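PDB 3U4J: NAD-dependent aldehyde dehydrogenase, which probably oxidises aldehydes with NAD or NADP as the electron acceptor, and forms a four-chain assembly in the crystal. Local coordinates for residues Phe92-Leu97 and Ala214-Gly219; Val157-Val162 and Gly484-Ser489. One frame throughout, in Å; residues are numbered along the deposited sequence.

Interaction 1 and interaction 2 cross along the chain. From the N terminus, helix 84-100 comes first and carries 92-97. Strand 153-168 follows with 157-162. The chain then reaches 214-219, just past helix 202-214, and interaction 1 closes a loop of 116 residues. Interaction 2 closes much later, when 484-489 returns to 157-162 after 321 residues. Interaction 1 joins helix 84-100 to the end of helix 202-214. Interaction 2 joins strand 153-168 to the turn between helix 483-487 and strand 489-497. Their centres lie 21 Å apart, and their nearest atoms are about 10 Å apart, without touching.

Interaction 1 (Phe92-Leu97 and Ala214-Gly219); sequences FKVADL and AGIPDG
The methyl of A214 rests against three side chains of helix 84-100. K93, V94 and L97 meet it with a different carbon each. K93 offers the root of its chain, with its CB 3.7 Å from A214 CB. Beyond CG the lysine runs extended alongside the end of the other helix, and its CD passes 3.6 Å from A214 O. The contact of K93 here is therefore made by its aliphatic part. V94 approaches with one branch only. Its CG1 is anti to the backbone N (chi1 180°), which puts CG2 on the side of A214 and I216. V94 CG2 lies 3.8 Å from A214 CB. It also meets I216 CD1 at 3.9 Å, and there the two side chains cross at about a right angle. L97 closes in with CD1, which stands 4.2 Å from A214 CB.

Helix 202-214 is the connection of a beta-alpha-beta crossover, since it links the parallel neighbours 191-195 and 221-223. The helix is ended by a Schellman motif, with G215 at positive phi (101°). The chain then turns away, and I216 reaches back with its CD1 end. Within the fold, V94 also touches L207 of helix 202-214 and W131 of helix 117-138. I216 packs on A211 and W79. On helix 84-100, F92 leaves the backbone on the side away from 214-219, and its ring meets the ring of F92 of the second subunit.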
ATOM      1  N   PHE A  92       8.640 -22.607   2.911  1.00  9.75           N
ATOM      2  CA  PHE A  92      10.004 -22.625   2.297  1.00  9.39           C
ATOM      3  C   PHE A  92      10.551 -24.053   2.229  1.00  9.80           C
ATOM      4  O   PHE A  92      11.247 -24.436   1.258  1.00  9.63           O
ATOM      5  CB  PHE A  92      10.985 -21.727   3.069  1.00  9.62           C
ATOM      6  CG  PHE A  92      10.913 -20.277   2.672  1.00 10.68           C
ATOM      7  CD1 PHE A  92      11.201 -19.877   1.351  1.00 11.42           C
ATOM      8  CD2 PHE A  92      10.561 -19.311   3.601  1.00 11.28           C
ATOM      9  CE1 PHE A  92      11.131 -18.526   0.979  1.00  9.68           C
ATOM     10  CE2 PHE A  92      10.469 -17.961   3.238  1.00 11.04           C
ATOM     11  CZ  PHE A  92      10.764 -17.562   1.935  1.00  8.27           C
ATOM     12  N   LYS A  93      10.242 -24.848   3.262  1.00  9.52           N
ATOM     13  CA  LYS A  93      10.638 -26.262   3.267  1.00  9.44           C
ATOM     14  C   LYS A  93      10.018 -27.022   2.107  1.00  9.11           C
ATOM     15  O   LYS A  93      10.677 -27.865   1.509  1.00  9.09           O
ATOM     16  CB  LYS A  93      10.310 -26.954   4.601  1.00 10.10           C
ATOM     17  CG  LYS A  93      11.195 -26.497   5.766  1.00 12.01           C
ATOM     18  CD  LYS A  93      10.743 -27.154   7.050  1.00 19.87           C
ATOM     19  CE  LYS A  93      11.475 -26.601   8.225  1.00 24.09           C
ATOM     20  NZ  LYS A  93      11.589 -27.648   9.281  1.00 30.58           N
ATOM     21  N   VAL A  94       8.749 -26.740   1.799  1.00  8.74           N
ATOM     22  CA  VAL A  94       8.116 -27.299   0.591  1.00  7.89           C
ATOM     23  C   VAL A  94       8.855 -26.856  -0.682  1.00  8.23           C
ATOM     24  O   VAL A  94       9.144 -27.676  -1.549  1.00  8.39           O
ATOM     25  CB  VAL A  94       6.627 -26.898   0.472  1.00  8.24           C
ATOM     26  CG1 VAL A  94       5.990 -27.483  -0.805  1.00  5.67           C
ATOM     27  CG2 VAL A  94       5.843 -27.328   1.723  1.00  9.14           C
ATOM     28  N   ALA A  95       9.109 -25.557  -0.829  1.00  8.68           N
ATOM     29  CA  ALA A  95       9.865 -25.071  -1.995  1.00  8.73           C
ATOM     30  C   ALA A  95      11.212 -25.790  -2.133  1.00  9.84           C
ATOM     31  O   ALA A  95      11.583 -26.232  -3.245  1.00 10.00           O
ATOM     32  CB  ALA A  95      10.061 -23.560  -1.915  1.00  8.85           C
ATOM     33  N   ASP A  96      11.923 -25.957  -1.013  1.00  9.29           N
ATOM     34  CA  ASP A  96      13.173 -26.767  -1.007  1.00 10.39           C
ATOM     35  C   ASP A  96      12.967 -28.204  -1.455  1.00  9.33           C
ATOM     36  O   ASP A  96      13.791 -28.732  -2.176  1.00  8.51           O
ATOM     37  CB  ASP A  96      13.834 -26.814   0.375  1.00  9.61           C
ATOM     38  CG  ASP A  96      14.477 -25.502   0.744  1.00 15.99           C
ATOM     39  OD1 ASP A  96      14.737 -24.684  -0.165  1.00 19.75           O
ATOM     40  OD2 ASP A  96      14.704 -25.280   1.948  1.00 21.16           O
ATOM     41  N   LEU A  97      11.908 -28.852  -0.974  1.00  8.54           N
ATOM     42  CA  LEU A  97      11.609 -30.226  -1.408  1.00  8.82           C
ATOM     43  C   LEU A  97      11.293 -30.350  -2.889  1.00  8.95           C
ATOM     44  O   LEU A  97      11.676 -31.334  -3.520  1.00  9.62           O
ATOM     45  CB  LEU A  97      10.437 -30.810  -0.601  1.00  8.30           C
ATOM     46  CG  LEU A  97      10.895 -31.308   0.756  1.00  9.31           C
ATOM     47  CD1 LEU A  97       9.660 -31.411   1.674  1.00 10.71           C
ATOM     48  CD2 LEU A  97      11.648 -32.625   0.645  1.00 10.98           C
ATOM     49  N   ALA A 214       7.332 -31.724   4.855  1.00 11.33           N
ATOM     50  CA  ALA A 214       7.846 -30.465   5.407  1.00 11.90           C
ATOM     51  C   ALA A 214       7.362 -30.212   6.835  1.00 12.87           C
ATOM     52  O   ALA A 214       7.918 -29.355   7.517  1.00 13.65           O
ATOM     53  CB  ALA A 214       7.447 -29.273   4.517  1.00 11.10           C
ATOM     54  N   GLY A 215       6.306 -30.905   7.262  1.00 12.75           N
ATOM     55  CA  GLY A 215       5.756 -30.728   8.614  1.00 13.11           C
ATOM     56  C   GLY A 215       4.509 -29.850   8.670  1.00 12.70           C
ATOM     57  O   GLY A 215       4.139 -29.363   9.730  1.00 12.09           O
ATOM     58  N   ILE A 216       3.872 -29.606   7.529  1.00 12.45           N
ATOM     59  CA  ILE A 216       2.626 -28.826   7.535  1.00 12.81           C
ATOM     60  C   ILE A 216       1.584 -29.661   8.262  1.00 13.07           C
ATOM     61  O   ILE A 216       1.479 -30.867   7.990  1.00 15.39           O
ATOM     62  CB  ILE A 216       2.196 -28.365   6.107  1.00 12.74           C
ATOM     63  CG1 ILE A 216       3.251 -27.365   5.589  1.00 15.98           C
ATOM     64  CG2 ILE A 216       0.845 -27.687   6.129  1.00 12.41           C
ATOM     65  CD1 ILE A 216       2.942 -26.706   4.216  1.00 17.75           C
ATOM     66  N   PRO A 217       0.857 -29.053   9.223  1.00 12.54           N
ATOM     67  CA  PRO A 217      -0.095 -29.777  10.074  1.00 12.71           C
ATOM     68  C   PRO A 217      -1.141 -30.538   9.268  1.00 12.05           C
ATOM     69  O   PRO A 217      -1.577 -30.082   8.210  1.00 12.42           O
ATOM     70  CB  PRO A 217      -0.756 -28.652  10.872  1.00 12.61           C
ATOM     71  CG  PRO A 217       0.337 -27.613  10.969  1.00 12.93           C
ATOM     72  CD  PRO A 217       0.883 -27.624   9.579  1.00 12.06           C
ATOM     73  N   ASP A 218      -1.480 -31.715   9.763  1.00 12.01           N
ATOM     74  CA  ASP A 218      -2.501 -32.584   9.191  1.00 11.31           C
ATOM     75  C   ASP A 218      -3.775 -31.785   8.862  1.00 10.26           C
ATOM     76  O   ASP A 218      -4.220 -30.958   9.678  1.00 10.21           O
ATOM     77  CB  ASP A 218      -2.829 -33.667  10.226  1.00 11.73           C
ATOM     78  CG  ASP A 218      -1.749 -34.753  10.315  1.00 14.78           C
ATOM     79  OD1 ASP A 218      -0.751 -34.682   9.564  1.00 15.26           O
ATOM     80  OD2 ASP A 218      -1.912 -35.700  11.123  1.00 14.64           O
ATOM     81  N   GLY A 219      -4.331 -32.001   7.670  1.00  9.25           N
ATOM     82  CA  GLY A 219      -5.629 -31.400   7.311  1.00  8.76           C
ATOM     83  C   GLY A 219      -5.520 -30.016   6.688  1.00  8.51           C
ATOM     84  O   GLY A 219      -6.500 -29.494   6.162  1.00  8.25           O
TER

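Interaction 2 (Val157-Val162 and Gly484-Ser489); sequences VLREPV and GFDEYS
R159 grips D486 in a salt bridge that uses two nitrogens on one oxygen. R159 NH1 and R159 NH2 each lie 2.8 Å from D486 OD1. The guanidinium and carboxylate planes are 27° apart, so the groups meet nearly coplanar. NH2 comes from the syn side of OD1, while NH1 meets that oxygen nearly along its C-O bond. R159 NH1 also donates to S489 OG at 3.2 Å, again close to the guanidinium plane. The arginine bends at chi3 (-65°), which brings its end round to D486 while CG stays 3.5 Å from S489 OG. S489 OG in turn donates to F485 O over 2.8 Å, so the serine hydroxyl links the arginine to the last turn of helix 483-487. R159 NE bonds E142 O, which fixes the guanidinium from a further side. An alanine in place of R159 would probably leave the D486 carboxylate without its charge partner and S489 OG without this donor.

Further along, the backbones take over. V162 N donates to Y488 O at 3.0 Å. P161 and S489 form an antiparallel non-hydrogen-bonded pair, and S489 CA makes a CA-H...O contact of 3.1 Å with E160 O. The pairing starts where the chain leaves helix 483-487 and enters strand 489-497, the antiparallel neighbour of strand 153-168. As in related aldehyde dehydrogenases, this part of the two strands probably forms the arm that ties subunits together, while strand 153-168 also pairs with strands 191-195 and 243-247. E160 OE1 bonds Y471 of the third subunit, and R159 O bonds N147 of the fourth subunit. The Y488 side chain packs on helix 174-187 and strand 243-247, and its OH bonds E479.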
ATOM      1  N   VAL A 157      -8.376  -2.382  10.583  1.00 12.70           N
ATOM      2  CA  VAL A 157      -8.798  -3.320   9.578  1.00 11.39           C
ATOM      3  C   VAL A 157      -7.889  -4.526   9.759  1.00 11.32           C
ATOM      4  O   VAL A 157      -6.665  -4.430   9.573  1.00 11.17           O
ATOM      5  CB  VAL A 157      -8.710  -2.736   8.167  1.00 10.81           C
ATOM      6  CG1 VAL A 157      -9.201  -3.758   7.152  1.00 11.68           C
ATOM      7  CG2 VAL A 157      -9.543  -1.439   8.086  1.00 12.53           C
ATOM      8  N   LEU A 158      -8.494  -5.657  10.143  1.00 10.41           N
ATOM      9  CA  LEU A 158      -7.738  -6.888  10.353  1.00  9.89           C
ATOM     10  C   LEU A 158      -7.876  -7.849   9.167  1.00  9.60           C
ATOM     11  O   LEU A 158      -8.972  -8.105   8.686  1.00  9.40           O
ATOM     12  CB  LEU A 158      -8.178  -7.572  11.669  1.00 10.18           C
ATOM     13  CG  LEU A 158      -7.991  -6.701  12.925  1.00 10.87           C
ATOM     14  CD1 LEU A 158      -8.607  -7.383  14.181  1.00 12.52           C
ATOM     15  CD2 LEU A 158      -6.512  -6.349  13.159  1.00 10.95           C
ATOM     16  N   ARG A 159      -6.744  -8.367   8.708  1.00  8.81           N
ATOM     17  CA  ARG A 159      -6.724  -9.399   7.702  1.00  9.05           C
ATOM     18  C   ARG A 159      -6.803 -10.779   8.349  1.00  9.41           C
ATOM     19  O   ARG A 159      -6.049 -11.088   9.283  1.00 10.21           O
ATOM     20  CB  ARG A 159      -5.452  -9.285   6.841  1.00  8.91           C
ATOM     21  CG  ARG A 159      -5.327 -10.375   5.786  1.00  8.02           C
ATOM     22  CD  ARG A 159      -3.944 -10.363   5.126  1.00 11.13           C
ATOM     23  NE  ARG A 159      -3.677  -9.157   4.346  1.00  9.37           N
ATOM     24  CZ  ARG A 159      -3.868  -9.068   3.035  1.00 10.72           C
ATOM     25  NH1 ARG A 159      -4.387 -10.096   2.351  1.00  9.76           N
ATOM     26  NH2 ARG A 159      -3.599  -7.938   2.407  1.00  7.43           N
ATOM     27  N   GLU A 160      -7.727 -11.596   7.853  1.00  9.29           N
ATOM     28  CA  GLU A 160      -7.981 -12.936   8.383  1.00 10.97           C
ATOM     29  C   GLU A 160      -8.144 -13.880   7.193  1.00 10.38           C
ATOM     30  O   GLU A 160      -8.392 -13.426   6.062  1.00 11.11           O
ATOM     31  CB  GLU A 160      -9.239 -12.942   9.275  1.00 11.09           C
ATOM     32  CG  GLU A 160      -9.179 -11.965  10.464  1.00 14.62           C
ATOM     33  CD  GLU A 160     -10.393 -12.080  11.409  1.00 17.66           C
ATOM     34  OE1 GLU A 160     -11.449 -12.634  11.013  1.00 17.86           O
ATOM     35  OE2 GLU A 160     -10.284 -11.592  12.548  1.00 18.12           O
ATOM     36  N   PRO A 161      -7.960 -15.187   7.414  1.00 10.83           N
ATOM     37  CA  PRO A 161      -8.121 -16.096   6.285  1.00 10.61           C
ATOM     38  C   PRO A 161      -9.595 -16.305   5.933  1.00 11.52           C
ATOM     39  O   PRO A 161     -10.449 -16.195   6.826  1.00 10.58           O
ATOM     40  CB  PRO A 161      -7.507 -17.405   6.785  1.00 11.21           C
ATOM     41  CG  PRO A 161      -7.273 -17.254   8.230  1.00 10.19           C
ATOM     42  CD  PRO A 161      -7.384 -15.838   8.616  1.00 11.17           C
ATOM     43  N   VAL A 162      -9.885 -16.596   4.662  1.00 11.41           N
ATOM     44  CA  VAL A 162     -11.256 -16.940   4.251  1.00 13.56           C
ATOM     45  C   VAL A 162     -11.735 -18.266   4.918  1.00 13.10           C
ATOM     46  O   VAL A 162     -12.902 -18.393   5.241  1.00 13.58           O
ATOM     47  CB  VAL A 162     -11.453 -16.915   2.675  1.00 14.19           C
ATOM     48  CG1 VAL A 162     -10.677 -17.988   1.997  1.00 16.55           C
ATOM     49  CG2 VAL A 162     -12.932 -17.119   2.266  1.00 17.81           C
ATOM     50  N   GLY A 484      -3.140 -12.317  -4.837  1.00  8.40           N
ATOM     51  CA  GLY A 484      -3.692 -13.621  -4.495  1.00  9.12           C
ATOM     52  C   GLY A 484      -3.970 -13.724  -3.003  1.00  9.33           C
ATOM     53  O   GLY A 484      -4.915 -14.407  -2.591  1.00  9.55           O
ATOM     54  N   PHE A 485      -3.188 -13.036  -2.169  1.00  8.88           N
ATOM     55  CA  PHE A 485      -3.463 -13.130  -0.727  1.00 10.27           C
ATOM     56  C   PHE A 485      -4.791 -12.494  -0.365  1.00 11.14           C
ATOM     57  O   PHE A 485      -5.473 -12.968   0.550  1.00 12.51           O
ATOM     58  CB  PHE A 485      -2.335 -12.571   0.122  1.00 10.29           C
ATOM     59  CG  PHE A 485      -1.032 -13.299  -0.077  1.00 10.76           C
ATOM     60  CD1 PHE A 485      -0.838 -14.563   0.460  1.00 10.84           C
ATOM     61  CD2 PHE A 485      -0.010 -12.720  -0.825  1.00  9.69           C
ATOM     62  CE1 PHE A 485       0.358 -15.236   0.268  1.00 11.21           C
ATOM     63  CE2 PHE A 485       1.187 -13.389  -1.023  1.00 10.14           C
ATOM     64  CZ  PHE A 485       1.370 -14.650  -0.479  1.00 10.87           C
ATOM     65  N   ASP A 486      -5.165 -11.442  -1.089  1.00 11.99           N
ATOM     66  CA  ASP A 486      -6.447 -10.785  -0.874  1.00 12.92           C
ATOM     67  C   ASP A 486      -7.594 -11.707  -1.308  1.00 13.14           C
ATOM     68  O   ASP A 486      -8.652 -11.715  -0.676  1.00 13.40           O
ATOM     69  CB  ASP A 486      -6.505  -9.429  -1.596  1.00 13.37           C
ATOM     70  CG  ASP A 486      -5.528  -8.392  -1.003  1.00 14.93           C
ATOM     71  OD1 ASP A 486      -4.835  -8.691  -0.006  1.00 14.79           O
ATOM     72  OD2 ASP A 486      -5.441  -7.281  -1.558  1.00 17.59           O
ATOM     73  N   GLU A 487      -7.379 -12.496  -2.368  1.00 13.78           N
ATOM     74  CA  GLU A 487      -8.362 -13.499  -2.807  1.00 13.87           C
ATOM     75  C   GLU A 487      -8.733 -14.524  -1.735  1.00 12.88           C
ATOM     76  O   GLU A 487      -9.875 -15.007  -1.718  1.00 12.59           O
ATOM     77  CB  GLU A 487      -7.868 -14.279  -4.027  1.00 15.30           C
ATOM     78  CG  GLU A 487      -7.941 -13.522  -5.318  1.00 21.52           C
ATOM     79  CD  GLU A 487      -9.344 -13.001  -5.651  1.00 24.85           C
ATOM     80  OE1 GLU A 487     -10.279 -13.823  -5.718  1.00 28.18           O
ATOM     81  OE2 GLU A 487      -9.480 -11.775  -5.854  1.00 26.58           O
ATOM     82  N   TYR A 488      -7.774 -14.867  -0.866  1.00 11.40           N
ATOM     83  CA  TYR A 488      -7.977 -15.876   0.199  1.00 11.42           C
ATOM     84  C   TYR A 488      -8.013 -15.289   1.594  1.00 11.36           C
ATOM     85  O   TYR A 488      -7.845 -16.008   2.567  1.00 11.73           O
ATOM     86  CB  TYR A 488      -6.928 -17.005   0.102  1.00 10.89           C
ATOM     87  CG  TYR A 488      -6.865 -17.569  -1.307  1.00 11.04           C
ATOM     88  CD1 TYR A 488      -7.896 -18.380  -1.804  1.00 10.96           C
ATOM     89  CD2 TYR A 488      -5.812 -17.242  -2.170  1.00  9.22           C
ATOM     90  CE1 TYR A 488      -7.867 -18.864  -3.114  1.00 10.76           C
ATOM     91  CE2 TYR A 488      -5.772 -17.739  -3.458  1.00  8.68           C
ATOM     92  CZ  TYR A 488      -6.803 -18.543  -3.929  1.00 12.16           C
ATOM     93  OH  TYR A 488      -6.777 -19.025  -5.224  1.00 13.77           O
ATOM     94  N   SER A 489      -8.252 -13.986   1.675  1.00 10.72           N
ATOM     95  CA  SER A 489      -8.378 -13.271   2.942  1.00 11.45           C
ATOM     96  C   SER A 489      -9.774 -12.689   3.082  1.00 12.04           C
ATOM     97  O   SER A 489     -10.449 -12.445   2.077  1.00 12.45           O
ATOM     98  CB  SER A 489      -7.332 -12.129   3.042  1.00 10.09           C
ATOM     99  OG  SER A 489      -6.028 -12.661   3.233  1.00 10.38           O
TER